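Local coordinates for uncharacterized egV family protein COG1307 (PDB 3JR7), which is of unknown function but may bind a lipid such as a fatty acid, at residues Lys129-Arg137 with Phe160-Ile171. Residues are numbered along the deposited sequence; the frame is centred on the assembly and turned at random.
Sequences KQIHVFNSR and FEEVVESVECYI. With PO4 (phosphate ion), chain D.
Gln-130 and Phe-160 (CA to CA 7.5 Å) and Phe-134 and Glu-168 (CA to CA 7.3 Å) are nearest neighbours where strand 130-135 and helix 160-171 run nearly parallel, their axes 10° apart and 9.5 Å at closest approach. Three CH-pi contacts run along the interface: Gln-130 CB lies over the Phe-160 ring, 3.6 Å from its centroid; Val-164 CG1 covers one face of the His-132 imidazole; Val-167 CG1 sits over Phe-134, whose opposite face receives His-132 CD2. Ile-171 CD1 packs on Phe-134 CB at 3.8 Å. With CG anti to the backbone N (chi1 -174°), the His-132 ring meets Val-164, and NE2 donates to Glu-168 OE2 at 3.0 Å. This bond is nearly straight (170°) and lies in the ring plane, using the carboxylate's anti lone pair. A water links Asn-135 N to OE2, while OE1 forms a long salt bridge with Arg-137 NH1, 3.5 Å away. Replacing His-132 with an alanine would probably leave OE2 without its ring donor and uncover Val-164 CG1 and a Phe-134 face. Gln-130 NE2 donates to phosphate O1 at 3.2 Å. Strand, parallel to 98-103, and helix form the alpha/beta layering of a DegV domain; Arg-137 helps line the pocket holding a polyether in this crystal.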
# COMPACT_ATOMS: atom_id res chain seq x y z
N LYS A 129 13.12 21.57 8.18
CA LYS A 129 12.01 21.68 7.24
C LYS A 129 10.87 20.90 7.83
O LYS A 129 11.09 19.97 8.61
CB LYS A 129 12.40 21.15 5.85
CG LYS A 129 11.38 21.45 4.76
CD LYS A 129 11.82 20.99 3.34
CE LYS A 129 10.99 21.70 2.31
NZ LYS A 129 11.08 21.14 0.98
N GLN A 130 9.63 21.27 7.46
CA GLN A 130 8.48 20.52 7.89
C GLN A 130 8.39 19.28 7.03
O GLN A 130 7.88 19.32 5.92
CB GLN A 130 7.21 21.38 7.80
CG GLN A 130 7.09 22.46 8.93
CD GLN A 130 6.07 23.55 8.59
OE1 GLN A 130 6.06 24.06 7.49
NE2 GLN A 130 5.21 23.86 9.51
N ILE A 131 8.91 18.18 7.56
CA ILE A 131 8.87 16.88 6.94
C ILE A 131 8.31 15.86 7.95
O ILE A 131 8.80 15.75 9.08
CB ILE A 131 10.28 16.40 6.56
CG1 ILE A 131 10.97 17.42 5.65
CG2 ILE A 131 10.20 15.03 5.86
CD1 ILE A 131 12.49 17.20 5.53
N HIS A 132 7.29 15.14 7.54
CA HIS A 132 6.72 14.09 8.38
C HIS A 132 6.60 12.81 7.61
O HIS A 132 6.04 12.78 6.51
CB HIS A 132 5.35 14.48 8.97
CG HIS A 132 4.84 13.47 9.94
ND1 HIS A 132 5.23 13.45 11.25
CD2 HIS A 132 4.09 12.35 9.75
CE1 HIS A 132 4.68 12.41 11.86
NE2 HIS A 132 3.99 11.72 10.96
N VAL A 133 7.12 11.72 8.20
CA VAL A 133 7.04 10.39 7.62
C VAL A 133 5.87 9.59 8.30
O VAL A 133 5.91 9.38 9.53
CB VAL A 133 8.36 9.63 7.78
CG1 VAL A 133 8.24 8.26 7.13
CG2 VAL A 133 9.52 10.41 7.14
N PHE A 134 4.87 9.18 7.52
CA PHE A 134 3.75 8.37 8.02
C PHE A 134 4.09 6.88 7.76
O PHE A 134 4.31 6.45 6.63
CB PHE A 134 2.44 8.71 7.32
CG PHE A 134 1.95 10.11 7.52
CD1 PHE A 134 1.30 10.48 8.69
CD2 PHE A 134 2.10 11.05 6.51
CE1 PHE A 134 0.86 11.79 8.88
CE2 PHE A 134 1.67 12.34 6.68
CZ PHE A 134 1.05 12.72 7.85
N ASN A 135 4.20 6.10 8.82
CA ASN A 135 4.27 4.66 8.70
C ASN A 135 2.83 4.25 8.43
O ASN A 135 2.01 4.33 9.32
CB ASN A 135 4.74 4.09 10.05
CG ASN A 135 4.59 2.60 10.16
OD1 ASN A 135 4.28 1.91 9.19
ND2 ASN A 135 4.83 2.07 11.37
N SER A 136 2.52 3.75 7.25
CA SER A 136 1.15 3.38 6.92
C SER A 136 0.61 2.23 7.75
O SER A 136 -0.55 2.13 7.83
CB SER A 136 0.99 2.96 5.45
OG SER A 136 1.66 1.75 5.17
N ARG A 137 1.45 1.37 8.33
CA ARG A 137 1.05 0.09 8.92
C ARG A 137 0.26 -0.78 7.93
O ARG A 137 -0.63 -1.55 8.32
CB ARG A 137 0.30 0.33 10.23
CG ARG A 137 1.26 1.00 11.33
CD ARG A 137 0.52 1.88 12.35
NE ARG A 137 1.48 2.59 13.20
CZ ARG A 137 1.99 3.83 13.01
NH1 ARG A 137 1.62 4.67 12.01
NH2 ARG A 137 2.91 4.29 13.90
N PHE A 160 0.21 22.36 9.04
CA PHE A 160 1.07 21.15 8.96
C PHE A 160 0.81 20.15 10.11
O PHE A 160 0.53 18.97 9.86
CB PHE A 160 2.53 21.56 8.91
CG PHE A 160 3.52 20.39 8.84
CD1 PHE A 160 3.66 19.64 7.69
CD2 PHE A 160 4.33 20.09 9.91
CE1 PHE A 160 4.56 18.59 7.63
CE2 PHE A 160 5.24 19.04 9.87
CZ PHE A 160 5.35 18.27 8.71
N GLU A 161 0.87 20.62 11.35
CA GLU A 161 0.65 19.71 12.48
C GLU A 161 -0.76 19.16 12.54
O GLU A 161 -0.93 18.04 12.97
CB GLU A 161 1.04 20.33 13.80
CG GLU A 161 2.51 20.73 13.81
CD GLU A 161 3.41 19.56 14.18
OE1 GLU A 161 3.11 18.77 15.13
OE2 GLU A 161 4.46 19.45 13.52
N GLU A 162 -1.76 19.94 12.11
CA GLU A 162 -3.13 19.42 12.01
C GLU A 162 -3.27 18.30 10.97
O GLU A 162 -3.95 17.29 11.21
CB GLU A 162 -4.16 20.52 11.74
CG GLU A 162 -4.49 21.38 12.98
CD GLU A 162 -5.16 22.72 12.64
OE1 GLU A 162 -5.17 23.09 11.46
OE2 GLU A 162 -5.64 23.42 13.59
N VAL A 163 -2.62 18.46 9.83
CA VAL A 163 -2.62 17.42 8.83
C VAL A 163 -1.96 16.16 9.43
O VAL A 163 -2.50 15.05 9.30
CB VAL A 163 -1.86 17.83 7.54
CG1 VAL A 163 -1.75 16.62 6.55
CG2 VAL A 163 -2.49 19.09 6.86
N VAL A 164 -0.83 16.32 10.09
CA VAL A 164 -0.14 15.15 10.73
C VAL A 164 -1.07 14.43 11.72
O VAL A 164 -1.26 13.18 11.66
CB VAL A 164 1.19 15.57 11.42
CG1 VAL A 164 1.75 14.46 12.28
CG2 VAL A 164 2.24 15.99 10.34
N GLU A 165 -1.70 15.20 12.62
CA GLU A 165 -2.63 14.59 13.56
C GLU A 165 -3.80 13.90 12.86
O GLU A 165 -4.15 12.76 13.23
CB GLU A 165 -3.13 15.61 14.59
CG GLU A 165 -4.18 15.05 15.57
CD GLU A 165 -4.61 16.04 16.67
OE1 GLU A 165 -4.53 17.25 16.42
OE2 GLU A 165 -5.06 15.61 17.75
N SER A 166 -4.43 14.56 11.88
CA SER A 166 -5.62 13.98 11.22
C SER A 166 -5.28 12.72 10.46
O SER A 166 -6.06 11.75 10.45
CB SER A 166 -6.32 14.96 10.26
OG SER A 166 -6.68 16.11 10.98
N VAL A 167 -4.10 12.71 9.83
CA VAL A 167 -3.69 11.57 9.05
C VAL A 167 -3.26 10.41 9.93
O VAL A 167 -3.58 9.28 9.62
CB VAL A 167 -2.59 11.95 8.05
CG1 VAL A 167 -2.01 10.70 7.39
CG2 VAL A 167 -3.17 12.96 6.99
N GLU A 168 -2.53 10.68 11.01
CA GLU A 168 -2.21 9.63 11.96
C GLU A 168 -3.48 9.00 12.53
O GLU A 168 -3.51 7.78 12.72
CB GLU A 168 -1.22 10.08 13.06
CG GLU A 168 0.19 10.41 12.55
CD GLU A 168 1.09 9.17 12.18
OE1 GLU A 168 0.58 8.00 12.36
OE2 GLU A 168 2.31 9.40 11.75
N CYS A 169 -4.53 9.80 12.77
CA CYS A 169 -5.82 9.27 13.21
C CYS A 169 -6.40 8.35 12.12
O CYS A 169 -6.82 7.23 12.38
CB CYS A 169 -6.82 10.39 13.54
SG CYS A 169 -8.54 9.79 13.84
N TYR A 170 -6.44 8.85 10.90
CA TYR A 170 -6.89 8.03 9.79
C TYR A 170 -6.14 6.68 9.72
O TYR A 170 -6.77 5.62 9.53
CB TYR A 170 -6.79 8.79 8.45
CG TYR A 170 -7.16 7.85 7.30
CD1 TYR A 170 -8.44 7.30 7.21
CD2 TYR A 170 -6.23 7.47 6.34
CE1 TYR A 170 -8.77 6.40 6.22
CE2 TYR A 170 -6.56 6.59 5.32
CZ TYR A 170 -7.84 6.05 5.27
OH TYR A 170 -8.19 5.14 4.31
N ILE A 171 -4.82 6.70 9.90
CA ILE A 171 -4.03 5.48 9.87
C ILE A 171 -4.52 4.49 10.93
O ILE A 171 -4.67 3.28 10.67
CB ILE A 171 -2.54 5.81 10.01
CG1 ILE A 171 -2.07 6.49 8.69
CG2 ILE A 171 -1.72 4.60 10.27
CD1 ILE A 171 -0.64 7.05 8.77
P PO4 D . 2.04 25.66 9.10
O1 PO4 D . 3.10 25.68 7.98
O2 PO4 D . 0.97 24.68 8.71
O3 PO4 D . 2.64 25.16 10.39
O4 PO4 D . 1.45 27.02 9.43
O HOH W 1 3.98 7.25 11.32